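Local coordinates for protein glycosyl hydrolase (Rhizobium leguminosarum bv. trifolii, PDB 5NDX) that probably hydrolyses O-glycosidic bonds, as a bacterial counterpart of human alpha-L-iduronidase in glycoside hydrolase family 39, at residues P182-T187 with I217-K222; I191-M196 with V246-E251. The protein carries 2 engineered substitutions. All blocks are in the same frame, centred on the assembly; numbering follows the deposited sequence.

Interaction 1: P182-T187 with I217-K222; sequences PGTART and ISIHEK. With 8U8 ((2~{R},3~{S},4~{S},5~{R},6~{S})-6-(4-methyl-2-oxidanylidene-chromen-7-yl)oxy-3,4,5-tris(oxidanyl)oxane-2-carboxylic acid), chain M.
Gly-183 and Ile-219 bring their CA atoms to 4.5 Å where the strands carrying 182-187 and 217-222 run side by side in the same direction, their axes 20° apart. Pro-182, entered through a cis peptide bond, pairs in parallel with Ser-218, and Gly-183 N donates to Ser-218 O at 2.9 Å from well above the plane of that carbonyl. A weak bond joins the same N to Ser-218 OG, whose stronger partner is Glu-142. One step further on, His-220 N points almost straight (177°) at Thr-184 O, 2.9 Å away. These are adjacent parallel strands of a TIM barrel, linked through helix 190-200 as a beta-alpha-beta unit, and beyond their C-terminal ends the chain lines the ligand pocket, as usual in this fold. The His-220 imidazole lies with Thr-184 O over one face, 3.7 Å above its plane and offset toward the rim, while ND1 is hydrogen-bonded to Asp-264. Ala-185 CB reaches 3.8 Å from CD2 of His-220 and also touches the coumarin part of the bound 8U8. From the other segment, Lys-222 NZ donates to the ligand's carboxylate oxygen O6 at 2.9 Å, and salt bridges to Glu-265 and Asp-267 would help fix the ammonium. Farther out, the Glu-221 chain bends at chi2 (-65°), swinging its carboxylate round to Thr-187. There OE2 accepts the Thr-187 OG1 proton at 2.7 Å on its syn lone pair, and OE1 of Glu-221 meets Arg-241 in a salt bridge.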
loop_
_atom_site.group_PDB
_atom_site.type_symbol
_atom_site.label_atom_id
_atom_site.label_comp_id
_atom_site.label_asym_id
_atom_site.label_seq_id
_atom_site.Cartn_x
_atom_site.Cartn_y
_atom_site.Cartn_z
ATOM N N PRO A 182 -9.992 -18.659 3.249
ATOM C CA PRO A 182 -10.374 -18.326 4.629
ATOM C C PRO A 182 -9.519 -17.271 5.353
ATOM O O PRO A 182 -9.793 -16.966 6.513
ATOM C CB PRO A 182 -10.195 -19.666 5.355
ATOM C CG PRO A 182 -9.132 -20.387 4.565
ATOM C CD PRO A 182 -9.123 -19.845 3.160
ATOM N N GLY A 183 -8.516 -16.694 4.700
ATOM C CA GLY A 183 -7.597 -15.780 5.398
ATOM C C GLY A 183 -6.886 -16.397 6.607
ATOM O O GLY A 183 -6.778 -15.770 7.672
ATOM N N THR A 184 -6.415 -17.627 6.432
ATOM C CA THR A 184 -5.757 -18.380 7.490
ATOM C C THR A 184 -4.280 -18.004 7.644
ATOM O O THR A 184 -3.609 -17.644 6.658
ATOM C CB THR A 184 -5.900 -19.906 7.255
ATOM O OG1 THR A 184 -5.775 -20.210 5.859
ATOM C CG2 THR A 184 -7.272 -20.381 7.755
ATOM N N ALA A 185 -3.787 -18.107 8.880
ATOM C CA ALA A 185 -2.431 -17.682 9.216
ATOM C C ALA A 185 -1.376 -18.786 9.061
ATOM O O ALA A 185 -0.211 -18.486 8.849
ATOM C CB ALA A 185 -2.384 -17.147 10.638
ATOM N N ARG A 186 -1.778 -20.037 9.203
ATOM C CA ARG A 186 -0.846 -21.139 9.145
ATOM C C ARG A 186 -1.065 -22.013 7.940
ATOM O O ARG A 186 -2.199 -22.385 7.610
ATOM C CB ARG A 186 -0.939 -21.952 10.441
ATOM C CG ARG A 186 -0.361 -21.156 11.613
ATOM C CD ARG A 186 -0.615 -21.820 12.956
ATOM N NE ARG A 186 -2.049 -22.002 13.118
ATOM C CZ ARG A 186 -2.633 -22.783 14.026
ATOM N NH1 ARG A 186 -1.913 -23.462 14.923
ATOM N NH2 ARG A 186 -3.966 -22.869 14.047
ATOM N N THR A 187 0.039 -22.355 7.293
ATOM C CA THR A 187 0.024 -23.056 6.034
ATOM C C THR A 187 -0.702 -24.411 6.185
ATOM O O THR A 187 -0.343 -25.237 7.045
ATOM C CB THR A 187 1.449 -23.226 5.560
ATOM O OG1 THR A 187 2.096 -21.943 5.577
ATOM C CG2 THR A 187 1.506 -23.820 4.164
ATOM N N ILE A 217 -9.129 -17.714 -3.160
ATOM C CA ILE A 217 -8.561 -18.339 -2.004
ATOM C C ILE A 217 -7.527 -17.413 -1.362
ATOM O O ILE A 217 -6.574 -17.002 -2.017
ATOM C CB ILE A 217 -7.931 -19.685 -2.408
ATOM C CG1 ILE A 217 -9.039 -20.628 -2.919
ATOM C CG2 ILE A 217 -7.245 -20.321 -1.216
ATOM C CD1 ILE A 217 -8.519 -21.758 -3.760
ATOM N N SER A 218 -7.701 -17.113 -0.074
ATOM C CA SER A 218 -6.797 -16.224 0.616
ATOM C C SER A 218 -6.113 -16.884 1.798
ATOM O O SER A 218 -6.755 -17.597 2.584
ATOM C CB SER A 218 -7.505 -14.946 1.067
ATOM O OG SER A 218 -8.536 -15.240 1.949
ATOM N N ILE A 219 -4.819 -16.610 1.918
ATOM C CA ILE A 219 -3.995 -16.997 3.051
ATOM C C ILE A 219 -3.077 -15.842 3.455
ATOM O O ILE A 219 -2.924 -14.906 2.660
ATOM C CB ILE A 219 -3.114 -18.207 2.683
ATOM C CG1 ILE A 219 -2.246 -17.930 1.473
ATOM C CG2 ILE A 219 -3.989 -19.424 2.392
ATOM C CD1 ILE A 219 -1.329 -19.094 1.139
ATOM N N HIS A 220 -2.504 -15.885 4.669
ATOM C CA HIS A 220 -1.376 -15.032 5.016
ATOM C C HIS A 220 -0.101 -15.876 5.025
ATOM O O HIS A 220 -0.043 -16.915 5.671
ATOM C CB HIS A 220 -1.319 -14.428 6.439
ATOM C CG HIS A 220 -2.599 -14.135 7.083
ATOM N ND1 HIS A 220 -3.718 -13.755 6.387
ATOM C CD2 HIS A 220 -2.924 -14.085 8.391
ATOM C CE1 HIS A 220 -4.683 -13.468 7.229
ATOM N NE2 HIS A 220 -4.246 -13.710 8.447
ATOM N N GLU A 221 0.915 -15.351 4.400
ATOM C CA GLU A 221 2.253 -15.937 4.434
ATOM C C GLU A 221 3.247 -14.793 4.586
ATOM O O GLU A 221 3.273 -13.857 3.771
ATOM C CB GLU A 221 2.546 -16.754 3.167
ATOM C CG GLU A 221 1.664 -17.994 2.936
ATOM C CD GLU A 221 1.843 -19.091 3.997
ATOM O OE1 GLU A 221 2.740 -18.948 4.887
ATOM O OE2 GLU A 221 1.064 -20.096 3.960
ATOM N N LYS A 222 4.046 -14.882 5.628
ATOM C CA LYS A 222 5.000 -13.866 6.031
ATOM C C LYS A 222 6.405 -14.388 6.045
ATOM O O LYS A 222 6.651 -15.594 6.060
ATOM C CB LYS A 222 4.611 -13.315 7.401
ATOM C CG LYS A 222 3.173 -12.826 7.394
ATOM C CD LYS A 222 2.885 -11.779 8.460
ATOM C CE LYS A 222 1.384 -11.454 8.647
ATOM N NZ LYS A 222 1.153 -10.053 9.151
HETATM C C15 8U8 M . -1.584 -15.786 17.264
HETATM C C13 8U8 M . -1.149 -16.109 15.959
HETATM C C14 8U8 M . -0.787 -17.430 15.684
HETATM C C16 8U8 M . -0.388 -17.799 14.396
HETATM O O9 8U8 M . -0.054 -18.972 14.238
HETATM O O8 8U8 M . -0.324 -16.874 13.373
HETATM C C11 8U8 M . -0.782 -15.595 13.578
HETATM C C10 8U8 M . -0.837 -14.716 12.491
HETATM C C12 8U8 M . -1.187 -15.194 14.880
HETATM C C7 8U8 M . -1.679 -13.883 15.033
HETATM C C8 8U8 M . -1.737 -13.009 13.942
HETATM C C9 8U8 M . -1.307 -13.410 12.666
HETATM O O2 8U8 M . -1.378 -12.596 11.553
HETATM C C5 8U8 M . -1.357 -11.116 11.599
HETATM O O1 8U8 M . -0.277 -10.697 12.447
HETATM C C1 8U8 M . -0.270 -9.398 12.899
HETATM C C6 8U8 M . 1.109 -9.064 12.829
HETATM O O7 8U8 M . 1.493 -8.196 13.604
HETATM O O6 8U8 M . 1.765 -9.652 11.987
HETATM C C2 8U8 M . -0.996 -8.338 12.015
HETATM O O5 8U8 M . -0.158 -8.023 10.884
HETATM C C3 8U8 M . -2.461 -8.775 11.576
HETATM O O4 8U8 M . -3.398 -7.959 12.190
HETATM C C4 8U8 M . -2.740 -10.276 11.905
HETATM O O3 8U8 M . -3.961 -10.692 11.167
HETATM O O HOH W 1 1.565 -18.679 7.070
#

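Interaction 2: I191-M196 with V246-E251; sequences IFRALM and VDYLKE
Tyr-248 pushes its hydroxyl end against the aliphatic part of Arg-193, OH standing 3.2 Å from Arg-193 CD and equally close to CG. The two side chains cross at about a right angle, with the guanidinium turned 62° from the phenol ring; CG and CD, not the charged head, do the touching. A bend at chi3 turns that head back toward the chain just before the helix, where NE is hydrogen-bonded to Leu-188 O. Tyr-248 spans the gap because its CG lies opposite the backbone N (chi1 178°), projecting the ring toward the facing helix. On the inner side of this pair Phe-192 offers its ring edge: CE1 comes within 4.4 Å of Tyr-248 CD1, which lies near the plane of the phenylalanine ring. CZ of Phe-192 meets Leu-249 CD2 at 4.3 Å. Met-196, one turn after Phe-192, sets its CG over one face of that ring, 3.6 Å above the plane and toward the rim, while the same CG approaches Leu-249 CD2 at 4.0 Å. Replacing Tyr-248 by an alanine is likely to leave the Arg-193 methylenes and the Phe-192 edge without this partner and to open a gap between the helices. Side chains carry the whole contact, since the axes of 191-196 and 246-251 are 12.1 Å apart at closest approach and inclined at 34°. Both helices belong to the outer helical layer of the TIM barrel: Phe-192, Met-196 and Leu-249 all rest on Ile-217 of strand 216-219 beneath, Tyr-248 also meets the His-252 ring, and helix 190-200 packs through Ile-191 and Leu-195 against helix 155-171.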
loop_
_atom_site.group_PDB
_atom_site.type_symbol
_atom_site.label_atom_id
_atom_site.label_comp_id
_atom_site.label_asym_id
_atom_site.label_seq_id
_atom_site.Cartn_x
_atom_site.Cartn_y
_atom_site.Cartn_z
ATOM N N ILE A 191 -8.596 -25.434 9.632
ATOM C CA ILE A 191 -9.583 -24.543 9.079
ATOM C C ILE A 191 -9.444 -24.396 7.553
ATOM O O ILE A 191 -10.425 -24.398 6.845
ATOM C CB ILE A 191 -9.512 -23.145 9.728
ATOM C CG1 ILE A 191 -10.099 -23.184 11.144
ATOM C CG2 ILE A 191 -10.338 -22.135 8.920
ATOM C CD1 ILE A 191 -11.633 -23.316 11.178
ATOM N N PHE A 192 -8.219 -24.240 7.066
ATOM C CA PHE A 192 -8.005 -24.047 5.647
ATOM C C PHE A 192 -8.473 -25.286 4.906
ATOM O O PHE A 192 -9.261 -25.182 4.006
ATOM C CB PHE A 192 -6.558 -23.714 5.307
ATOM C CG PHE A 192 -6.300 -23.653 3.831
ATOM C CD1 PHE A 192 -5.940 -24.810 3.113
ATOM C CD2 PHE A 192 -6.390 -22.449 3.145
ATOM C CE1 PHE A 192 -5.721 -24.761 1.733
ATOM C CE2 PHE A 192 -6.186 -22.398 1.771
ATOM C CZ PHE A 192 -5.849 -23.545 1.057
ATOM N N ARG A 193 -7.973 -26.444 5.307
ATOM C CA ARG A 193 -8.336 -27.708 4.650
ATOM C C ARG A 193 -9.812 -27.958 4.703
ATOM O O ARG A 193 -10.407 -28.360 3.700
ATOM C CB ARG A 193 -7.576 -28.880 5.256
ATOM C CG ARG A 193 -6.109 -28.832 4.878
ATOM C CD ARG A 193 -5.338 -30.094 5.267
ATOM N NE ARG A 193 -4.700 -29.891 6.553
ATOM C CZ ARG A 193 -5.036 -30.440 7.721
ATOM N NH1 ARG A 193 -4.341 -30.112 8.809
ATOM N NH2 ARG A 193 -6.031 -31.304 7.839
ATOM N N ALA A 194 -10.409 -27.650 5.847
ATOM C CA ALA A 194 -11.854 -27.808 6.006
ATOM C C ALA A 194 -12.662 -26.922 5.074
ATOM O O ALA A 194 -13.673 -27.364 4.518
ATOM C CB ALA A 194 -12.252 -27.555 7.450
ATOM N N LEU A 195 -12.244 -25.672 4.860
ATOM C CA LEU A 195 -13.066 -24.778 4.035
ATOM C C LEU A 195 -12.985 -25.202 2.575
ATOM O O LEU A 195 -13.955 -25.130 1.821
ATOM C CB LEU A 195 -12.638 -23.330 4.212
ATOM C CG LEU A 195 -13.550 -22.132 3.860
ATOM C CD1 LEU A 195 -13.038 -21.302 2.695
ATOM C CD2 LEU A 195 -15.023 -22.429 3.687
ATOM N N MET A 196 -11.802 -25.635 2.181
ATOM C CA MET A 196 -11.580 -26.104 0.832
ATOM C C MET A 196 -12.432 -27.354 0.547
ATOM O O MET A 196 -13.061 -27.424 -0.505
ATOM C CB MET A 196 -10.087 -26.397 0.624
ATOM C CG MET A 196 -9.177 -25.150 0.771
ATOM S SD MET A 196 -9.799 -23.582 0.102
ATOM C CE MET A 196 -9.246 -23.912 -1.488
ATOM N N VAL A 246 -0.959 -24.252 -3.352
ATOM C CA VAL A 246 -1.478 -24.510 -4.688
ATOM C C VAL A 246 -1.338 -26.026 -5.044
ATOM O O VAL A 246 -2.283 -26.616 -5.541
ATOM C CB VAL A 246 -0.818 -23.586 -5.736
ATOM C CG1 VAL A 246 -1.195 -23.992 -7.162
ATOM C CG2 VAL A 246 -1.238 -22.134 -5.509
ATOM N N ASP A 247 -0.195 -26.647 -4.764
ATOM C CA ASP A 247 -0.025 -28.093 -4.992
ATOM C C ASP A 247 -1.054 -28.942 -4.240
ATOM O O ASP A 247 -1.561 -29.908 -4.780
ATOM C CB ASP A 247 1.368 -28.584 -4.582
ATOM C CG ASP A 247 2.460 -28.117 -5.519
ATOM O OD1 ASP A 247 2.157 -27.790 -6.683
ATOM O OD2 ASP A 247 3.630 -28.079 -5.079
ATOM N N TYR A 248 -1.339 -28.568 -3.000
ATOM C CA TYR A 248 -2.359 -29.194 -2.219
ATOM C C TYR A 248 -3.719 -29.093 -2.909
ATOM O O TYR A 248 -4.467 -30.073 -2.942
ATOM C CB TYR A 248 -2.401 -28.597 -0.825
ATOM C CG TYR A 248 -3.491 -29.171 0.025
ATOM C CD1 TYR A 248 -4.783 -28.638 -0.011
ATOM C CD2 TYR A 248 -3.232 -30.243 0.907
ATOM C CE1 TYR A 248 -5.811 -29.180 0.768
ATOM C CE2 TYR A 248 -4.252 -30.790 1.695
ATOM C CZ TYR A 248 -5.540 -30.272 1.614
ATOM O OH TYR A 248 -6.550 -30.791 2.420
ATOM N N LEU A 249 -4.039 -27.936 -3.459
ATOM C CA LEU A 249 -5.284 -27.774 -4.186
ATOM C C LEU A 249 -5.311 -28.574 -5.480
ATOM O O LEU A 249 -6.353 -29.136 -5.805
ATOM C CB LEU A 249 -5.587 -26.307 -4.528
ATOM C CG LEU A 249 -5.723 -25.344 -3.346
ATOM C CD1 LEU A 249 -5.743 -23.906 -3.812
ATOM C CD2 LEU A 249 -6.954 -25.638 -2.535
ATOM N N LYS A 250 -4.210 -28.591 -6.226
ATOM C CA LYS A 250 -4.170 -29.311 -7.486
ATOM C C LYS A 250 -4.444 -30.813 -7.232
ATOM O O LYS A 250 -5.186 -31.411 -7.973
ATOM C CB LYS A 250 -2.845 -29.137 -8.237
ATOM C CG LYS A 250 -2.626 -27.792 -8.942
ATOM C CD LYS A 250 -1.322 -27.822 -9.765
ATOM C CE LYS A 250 -0.875 -26.447 -10.280
ATOM N NZ LYS A 250 -1.871 -25.668 -11.097
ATOM N N GLU A 251 -3.876 -31.367 -6.162
ATOM C CA GLU A 251 -4.008 -32.777 -5.839
ATOM C C GLU A 251 -5.376 -33.111 -5.260
ATOM O O GLU A 251 -6.010 -34.051 -5.711
ATOM C CB GLU A 251 -2.931 -33.205 -4.851
ATOM C CG GLU A 251 -2.612 -34.699 -4.891
ATOM C CD GLU A 251 -2.105 -35.218 -3.551
ATOM O OE1 GLU A 251 -0.875 -35.405 -3.370
ATOM O OE2 GLU A 251 -2.954 -35.412 -2.657
#

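How the interactions relate
The two interactions illustrate how a TIM barrel is built in layers: interaction 1 joins neighbouring strands of the eight-stranded parallel sheet, and interaction 2 joins the helices 190-200 and 235-252 that cover it. Their centres lie 11 Å apart. Along the chain the segments alternate, 182-187, 191-196, 217-222 and 246-251, in the strand-helix-strand-helix order of the fold. The layers meet directly, with Ile-217 CD1 3.5 Å from Leu-249 CD1, and Pro-182 and Thr-184 packing on the Phe-192 ring. The strand pair leads at its C-terminal end to the ligand pocket, while the helix pair backs it on the outside, its Phe-192 side chain about 12 Å from a bound 8U8.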